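Local coordinates for spore germination protein GerM (Bacillus subtilis subsp. subtilis str. 168, PDB 6GZB), which is of unknown biochemical function but affects both sporulation and germination, and carries two GerMN domains in tandem, at residues K129-E134 and K166-G171; L248-E253 and S288-N293; D254-S259 and D271-I276. All blocks are in the same frame, centred on the assembly; numbering follows the deposited sequence.

Contact 1: K129-E134 and K166-G171; sequences KNYKKE and KEMPVG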
# COMPACT_ATOMS: atom_id res chain seq x y z
N LYS A 129 -0.84 -16.66 -17.59
CA LYS A 129 0.08 -17.68 -17.09
C LYS A 129 1.53 -17.38 -17.43
O LYS A 129 2.44 -17.99 -16.87
CB LYS A 129 -0.28 -19.05 -17.64
CG LYS A 129 -1.64 -19.55 -17.19
CD LYS A 129 -1.87 -20.99 -17.62
CE LYS A 129 -3.26 -21.46 -17.21
NZ LYS A 129 -3.76 -22.57 -18.07
N ASN A 130 1.76 -16.42 -18.33
CA ASN A 130 3.09 -16.23 -18.93
C ASN A 130 3.98 -15.29 -18.12
O ASN A 130 4.58 -14.38 -18.68
CB ASN A 130 2.97 -15.69 -20.35
CG ASN A 130 2.26 -16.64 -21.28
OD1 ASN A 130 2.26 -17.85 -21.08
ND2 ASN A 130 1.62 -16.09 -22.31
N TYR A 131 4.09 -15.54 -16.82
CA TYR A 131 4.95 -14.74 -15.96
C TYR A 131 6.08 -15.59 -15.41
O TYR A 131 6.00 -16.82 -15.42
CB TYR A 131 4.12 -14.14 -14.82
CG TYR A 131 3.45 -15.16 -13.93
CD1 TYR A 131 4.13 -15.74 -12.87
CD2 TYR A 131 2.13 -15.53 -14.14
CE1 TYR A 131 3.51 -16.65 -12.04
CE2 TYR A 131 1.51 -16.44 -13.31
CZ TYR A 131 2.22 -17.03 -12.28
OH TYR A 131 1.62 -17.95 -11.45
N LYS A 132 7.12 -14.95 -14.90
CA LYS A 132 8.20 -15.65 -14.21
C LYS A 132 7.81 -16.01 -12.78
O LYS A 132 7.15 -15.24 -12.09
CB LYS A 132 9.46 -14.79 -14.18
CG LYS A 132 10.08 -14.57 -15.55
CD LYS A 132 11.36 -13.74 -15.45
CE LYS A 132 12.04 -13.61 -16.80
NZ LYS A 132 12.54 -12.23 -17.06
N LYS A 133 8.26 -17.17 -12.32
CA LYS A 133 7.89 -17.69 -11.01
C LYS A 133 8.17 -16.68 -9.90
O LYS A 133 7.40 -16.53 -8.95
CB LYS A 133 8.66 -18.98 -10.73
CG LYS A 133 8.17 -19.76 -9.52
CD LYS A 133 8.72 -21.18 -9.53
CE LYS A 133 9.87 -21.35 -8.56
NZ LYS A 133 9.38 -21.59 -7.17
N GLU A 134 9.27 -15.95 -10.06
CA GLU A 134 9.73 -14.99 -9.07
C GLU A 134 8.72 -13.86 -8.83
O GLU A 134 8.76 -13.19 -7.81
CB GLU A 134 11.06 -14.39 -9.53
CG GLU A 134 12.22 -15.38 -9.54
CD GLU A 134 12.12 -16.43 -10.64
OE1 GLU A 134 11.78 -16.08 -11.79
OE2 GLU A 134 12.38 -17.62 -10.35
N LYS A 166 -7.47 -21.60 -7.07
CA LYS A 166 -7.14 -21.84 -5.67
C LYS A 166 -5.64 -21.73 -5.46
O LYS A 166 -5.18 -21.58 -4.33
CB LYS A 166 -7.62 -23.24 -5.25
CG LYS A 166 -9.13 -23.39 -5.22
CD LYS A 166 -9.55 -24.85 -5.36
CE LYS A 166 -9.33 -25.63 -4.07
NZ LYS A 166 -9.49 -27.09 -4.28
N GLU A 167 -4.87 -21.79 -6.54
CA GLU A 167 -3.45 -21.48 -6.48
C GLU A 167 -2.99 -20.83 -7.78
O GLU A 167 -3.67 -20.91 -8.79
CB GLU A 167 -2.64 -22.75 -6.22
CG GLU A 167 -2.75 -23.79 -7.32
CD GLU A 167 -2.05 -25.08 -6.95
OE1 GLU A 167 -1.91 -25.37 -5.75
OE2 GLU A 167 -1.65 -25.82 -7.87
N MET A 168 -1.86 -20.14 -7.73
CA MET A 168 -1.31 -19.53 -8.93
C MET A 168 -0.66 -20.62 -9.79
O MET A 168 -0.11 -21.58 -9.26
CB MET A 168 -0.29 -18.45 -8.57
CG MET A 168 -0.90 -17.17 -8.03
SD MET A 168 -1.84 -16.25 -9.27
CE MET A 168 -0.53 -15.44 -10.17
N PRO A 169 -0.78 -20.50 -11.11
CA PRO A 169 -0.50 -21.62 -12.02
C PRO A 169 0.98 -22.01 -12.10
O PRO A 169 1.29 -23.18 -12.20
CB PRO A 169 -0.98 -21.10 -13.38
CG PRO A 169 -1.03 -19.61 -13.24
CD PRO A 169 -1.40 -19.37 -11.81
N VAL A 170 1.88 -21.03 -12.07
CA VAL A 170 3.27 -21.31 -12.40
C VAL A 170 4.01 -21.96 -11.23
O VAL A 170 4.73 -22.94 -11.41
CB VAL A 170 4.02 -20.03 -12.84
CG1 VAL A 170 5.51 -20.29 -12.95
CG2 VAL A 170 3.46 -19.53 -14.15
N GLY A 171 3.82 -21.42 -10.03
CA GLY A 171 4.58 -21.87 -8.87
C GLY A 171 3.71 -22.41 -7.74
O GLY A 171 4.23 -22.84 -6.71
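The hydroxyl of Y131 is held by two groups, V170 N of the facing loop and the carboxylate of E136. V170 N donates to Y131 OH at 3.2 Å, with a nearly straight N-H...O angle of 163°. E136 OE2, at the start of helix 136-147, is hydrogen-bonded to the same hydroxyl and also to the backbone N of G171. The contact thus joins two surface loops of the first GerMN domain. One leads from strand 119-124 into the helix and includes an inverse gamma turn centred on N130. The other follows strand 163-164.

With chi1 at 60°, the Y131 ring stands over its own backbone, between N and the carbonyl carbon, and reaches across to the second loop. V170 CG2 sits over one face of this ring, 3.6 Å from its centroid and displaced toward the rim. This is a CH-pi contact. The two side chains run past each other in opposite directions, and V170 CB also lies beside Y131 CE1. P169 packs at the phenol end, with CD 3.4 Å from Y131 OH. M168 is bent at chi2 and chi3, which brings its methyl CE to 3.8 Å from Y131 CZ. M168 also packs on V140 of the helix, so the loop is seated on the helix as well as on the ring.

The K129 and K133 side chains meet the loop through aliphatic atoms. K129 CG is 4.0 Å from P169 CG, and both side chains also rest on I160 of strand 155-160. V170 CG1 faces K133 CA. The other methyl, V170 CG2, lies 3.3 Å from the backbone K129 O.

Contact 2: L248-E253 and S288-N293; sequences LTDFSE and SSEVLN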
# COMPACT_ATOMS: atom_id res chain seq x y z
N LEU A 248 14.11 3.52 3.03
CA LEU A 248 14.59 4.35 4.12
C LEU A 248 13.46 4.80 5.00
O LEU A 248 12.31 4.60 4.69
CB LEU A 248 15.31 5.54 3.56
CG LEU A 248 14.97 5.85 2.12
CD1 LEU A 248 15.15 7.32 1.95
CD2 LEU A 248 15.81 5.14 1.08
N THR A 249 13.79 5.37 6.13
CA THR A 249 12.81 5.94 7.05
C THR A 249 13.30 7.34 7.35
O THR A 249 14.48 7.57 7.39
CB THR A 249 12.67 5.14 8.37
OG1 THR A 249 11.40 5.40 8.96
CG2 THR A 249 13.68 5.54 9.34
N ASP A 250 12.39 8.29 7.49
CA ASP A 250 12.82 9.61 7.84
C ASP A 250 12.62 9.79 9.33
O ASP A 250 12.81 10.85 9.83
CB ASP A 250 12.12 10.69 7.04
CG ASP A 250 12.87 12.03 7.05
OD1 ASP A 250 14.10 12.03 6.97
OD2 ASP A 250 12.25 13.09 7.14
N PHE A 251 12.25 8.73 10.02
CA PHE A 251 12.07 8.77 11.47
C PHE A 251 13.41 8.70 12.18
O PHE A 251 14.29 7.95 11.77
CB PHE A 251 11.22 7.60 11.96
CG PHE A 251 9.75 7.79 11.74
CD1 PHE A 251 9.22 7.73 10.46
CD2 PHE A 251 8.90 7.91 12.81
CE1 PHE A 251 7.85 7.87 10.26
CE2 PHE A 251 7.55 8.07 12.61
CZ PHE A 251 7.02 8.04 11.34
N SER A 252 13.54 9.44 13.27
CA SER A 252 14.58 9.16 14.25
C SER A 252 14.21 7.89 15.01
O SER A 252 13.05 7.67 15.33
CB SER A 252 14.74 10.33 15.22
OG SER A 252 15.18 9.89 16.50
N GLU A 253 15.21 7.10 15.36
CA GLU A 253 14.98 5.88 16.13
C GLU A 253 14.46 6.15 17.53
O GLU A 253 13.89 5.26 18.16
CB GLU A 253 16.26 5.05 16.21
CG GLU A 253 16.71 4.52 14.86
CD GLU A 253 17.66 3.34 14.99
OE1 GLU A 253 17.41 2.31 14.32
OE2 GLU A 253 18.63 3.44 15.78
N SER A 288 8.47 16.44 9.31
CA SER A 288 8.72 16.35 7.88
C SER A 288 7.54 15.70 7.18
O SER A 288 6.78 14.94 7.77
CB SER A 288 10.00 15.55 7.61
OG SER A 288 9.74 14.17 7.58
N SER A 289 7.37 16.04 5.91
CA SER A 289 6.33 15.47 5.08
C SER A 289 6.44 13.95 4.98
O SER A 289 5.43 13.26 4.86
CB SER A 289 6.41 16.06 3.68
OG SER A 289 5.60 17.22 3.60
N GLU A 290 7.67 13.46 4.96
CA GLU A 290 7.93 12.04 4.80
C GLU A 290 7.46 11.29 6.04
O GLU A 290 6.89 10.21 5.95
CB GLU A 290 9.43 11.79 4.58
CG GLU A 290 9.91 12.21 3.21
CD GLU A 290 10.20 13.70 3.09
OE1 GLU A 290 10.11 14.41 4.11
OE2 GLU A 290 10.48 14.15 1.97
N VAL A 291 7.73 11.87 7.21
CA VAL A 291 7.31 11.28 8.46
C VAL A 291 5.78 11.30 8.57
O VAL A 291 5.16 10.27 8.84
CB VAL A 291 7.94 12.01 9.65
CG1 VAL A 291 7.18 11.70 10.93
CG2 VAL A 291 9.41 11.63 9.80
N LEU A 292 5.19 12.45 8.28
CA LEU A 292 3.74 12.61 8.38
C LEU A 292 2.98 11.73 7.39
O LEU A 292 2.02 11.07 7.77
CB LEU A 292 3.36 14.07 8.16
CG LEU A 292 1.91 14.44 8.41
CD1 LEU A 292 1.51 14.11 9.85
CD2 LEU A 292 1.69 15.91 8.11
N ASN A 293 3.39 11.71 6.13
CA ASN A 293 2.79 10.83 5.14
C ASN A 293 2.87 9.34 5.52
O ASN A 293 1.93 8.58 5.29
CB ASN A 293 3.44 11.03 3.78
CG ASN A 293 2.93 12.25 3.07
OD1 ASN A 293 1.74 12.55 3.11
ND2 ASN A 293 3.83 12.97 2.40
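D250 reaches from its loop to the N-cap of helix 289-299. Here the loop after helix 229-239 meets the helix start in the second GerMN domain. D250 CB packs 3.8 Å from E290 CB and lies near V291 CG2. Its CG lies beside the hydroxyl of S288. At the tip, D250 OD2 accepts a hydrogen bond from S288 OG at 2.8 Å, through the anti lone pair that points away from the other carboxylate oxygen. A chi1 of -160° turns the D250 carboxylate away from its own backbone N and toward the helix start.

S288 is the N-cap residue. S288 OG accepts from V291 N at 3.1 Å, with an angle of 162°. The same oxygen therefore donates to the aspartate and caps the first turn, which is likely to fix the rotation of the capping hydroxyl.

This corner is rich in acids. E290 OE1 is 3.9 Å from D250 OD2, and E290 OE2 is close to E213. E321 makes a weak hydrogen bond to S289 N. The positive end of the helix dipole would be expected to ease this crowding of negative charge.

F251, the next residue in the loop, is buried. Its ring runs obliquely across V291, and V291 CG1 stands over one face in a CH-pi contact, 4.0 Å from the centroid and nearer the CZ side than the middle. F251 also touches S294 and I295, so it follows the helix into its next turn. V291 CG2 touches the ring at F251 CD1 and lies 3.5 Å from D250 O.

Contact 3: D254-S259 and D271-I276; sequences DVKLVS and DFNQSI. With ACT (acetate ion), chain F.
A chi1 of 60° at N273 folds the amide back across K256. At D271 the carboxylate swings opposite the backbone N (chi1 -165°), which takes it to S259. Between them lies a single antiparallel bridge at the end of strand 267-272, in the second GerMN domain. L257 and F272 form a non-hydrogen-bonded pair. It is flanked by V258 N to D271 O at 2.8 Å and by N273 N to K256 O.

The N273 amide extends this pairing beyond the strand. N273 ND2 donates to D254 O at 3.0 Å in a nearly straight bond, with the acceptor in the plane of the amide. K256 NZ reaches D254 O from the other face of the carbonyl plane. N273 OD1 takes a weak bond from K256 N and another weak one from S275 N, in the 3-10 segment 274-276. With an alanine in place of N273, D254 O would probably keep only the lysine as a donor among the groups described and K256 N would lose its weak bond, so the 254-256 backbone is likely to be held less firmly.

Apolar groups pack against F272. L257 CD2 lies over one ring face, 4.1 Å from the centroid, while I276 CG1 covers the opposite face over its centre. V255 CG1 also touches the ring at F272 CD1, 3.9 Å away. An acetate ion, probably picked up from the crystallisation solution, lies near N273 CB and is hydrogen-bonded to N313.

V258 CG2 lies 3.4 Å from D271 CG. S259 OG donates to D271 OD2 at 2.7 Å, on the anti side and 24° out of the carboxylate plane, and D271 OD1 accepts from G314 N. A water donates to S259 O and accepts from D271 N.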
# COMPACT_ATOMS: atom_id res chain seq x y z
N ASP A 254 14.63 7.38 18.02
CA ASP A 254 14.23 7.71 19.39
C ASP A 254 12.77 8.09 19.48
O ASP A 254 12.25 8.31 20.57
CB ASP A 254 15.10 8.83 19.95
CG ASP A 254 16.56 8.44 20.04
OD1 ASP A 254 16.84 7.28 20.41
OD2 ASP A 254 17.43 9.29 19.73
N VAL A 255 12.09 8.17 18.35
CA VAL A 255 10.68 8.53 18.34
C VAL A 255 9.87 7.54 19.16
O VAL A 255 10.00 6.33 18.98
CB VAL A 255 10.14 8.57 16.89
CG1 VAL A 255 8.61 8.53 16.88
CG2 VAL A 255 10.67 9.79 16.16
N LYS A 256 9.05 8.06 20.08
CA LYS A 256 8.15 7.24 20.89
C LYS A 256 6.85 7.99 21.11
O LYS A 256 6.81 9.22 21.08
CB LYS A 256 8.75 6.94 22.27
CG LYS A 256 10.03 6.13 22.25
CD LYS A 256 10.65 6.01 23.63
CE LYS A 256 12.15 5.76 23.57
NZ LYS A 256 12.93 7.03 23.46
N LEU A 257 5.77 7.24 21.32
CA LEU A 257 4.55 7.81 21.85
C LEU A 257 4.71 8.01 23.36
O LEU A 257 5.30 7.17 24.04
CB LEU A 257 3.36 6.91 21.55
CG LEU A 257 3.05 6.68 20.07
CD1 LEU A 257 1.88 5.72 19.92
CD2 LEU A 257 2.76 7.98 19.34
N VAL A 258 4.22 9.14 23.86
CA VAL A 258 4.32 9.46 25.29
C VAL A 258 2.97 9.29 25.99
O VAL A 258 2.89 9.34 27.21
CB VAL A 258 4.83 10.90 25.52
CG1 VAL A 258 6.25 11.05 25.01
CG2 VAL A 258 3.92 11.91 24.83
N SER A 259 1.92 9.09 25.20
CA SER A 259 0.62 8.69 25.73
C SER A 259 0.08 7.53 24.90
O SER A 259 0.48 7.34 23.76
CB SER A 259 -0.38 9.84 25.64
OG SER A 259 0.19 11.05 26.07
N ASP A 271 0.50 11.19 20.42
CA ASP A 271 1.22 12.12 21.27
C ASP A 271 2.67 11.70 21.29
O ASP A 271 3.01 10.65 21.82
CB ASP A 271 0.63 12.09 22.68
CG ASP A 271 1.07 13.27 23.53
OD1 ASP A 271 1.78 14.16 23.01
OD2 ASP A 271 0.69 13.30 24.72
N PHE A 272 3.50 12.45 20.61
CA PHE A 272 4.87 12.10 20.46
C PHE A 272 5.80 12.78 21.41
O PHE A 272 5.46 13.72 22.06
CB PHE A 272 5.34 12.50 19.07
CG PHE A 272 4.80 11.66 17.97
CD1 PHE A 272 5.36 10.46 17.68
CD2 PHE A 272 3.78 12.11 17.20
CE1 PHE A 272 4.89 9.69 16.66
CE2 PHE A 272 3.29 11.36 16.17
CZ PHE A 272 3.85 10.15 15.91
N ASN A 273 7.01 12.28 21.45
CA ASN A 273 8.06 12.92 22.18
C ASN A 273 8.73 13.92 21.23
O ASN A 273 8.31 14.11 20.12
CB ASN A 273 9.04 11.93 22.80
CG ASN A 273 9.75 11.04 21.79
OD1 ASN A 273 9.63 11.17 20.62
ND2 ASN A 273 10.52 10.13 22.30
N GLN A 274 9.79 14.56 21.67
CA GLN A 274 10.45 15.56 20.87
C GLN A 274 11.20 15.08 19.64
O GLN A 274 11.49 15.85 18.76
CB GLN A 274 11.37 16.42 21.73
CG GLN A 274 10.65 17.61 22.36
CD GLN A 274 11.53 18.46 23.28
OE1 GLN A 274 12.58 18.95 22.89
NE2 GLN A 274 11.06 18.67 24.49
N SER A 275 11.52 13.80 19.59
CA SER A 275 12.24 13.23 18.47
C SER A 275 11.46 13.25 17.16
O SER A 275 12.02 13.14 16.12
CB SER A 275 12.67 11.83 18.82
OG SER A 275 13.51 11.88 19.92
N ILE A 276 10.16 13.39 17.23
CA ILE A 276 9.34 13.49 16.06
C ILE A 276 9.67 14.68 15.19
O ILE A 276 9.48 14.63 14.02
CB ILE A 276 7.84 13.45 16.41
CG1 ILE A 276 7.03 13.06 15.19
CG2 ILE A 276 7.35 14.76 16.97
CD1 ILE A 276 7.46 11.76 14.58
C ACT F . 10.55 14.26 25.43
O ACT F . 11.75 14.22 25.08
OXT ACT F . 9.79 15.15 25.02
CH3 ACT F . 9.99 13.20 26.33
O HOH W 1 -0.29 8.63 21.48

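Contact 1 comes first along the chain and closes before the others open. It belongs to the first GerMN domain and lies on the other side of the chain's centre; its centre is about 36 Å from that of contact 2 and about 44 Å from that of contact 3. Contacts 2 and 3 share the second domain, with centres about 13 Å apart. Contact 3 falls within the chain spanned by contact 2: residues 248-253 run straight into 254-259, and strand 267-272 precedes helix 289-299. They touch where I276 CD1 meets V291 CG1 at 3.7 Å. Loop, strand end and helix start thus form one packed region. None of the three contacts bridges the two domains.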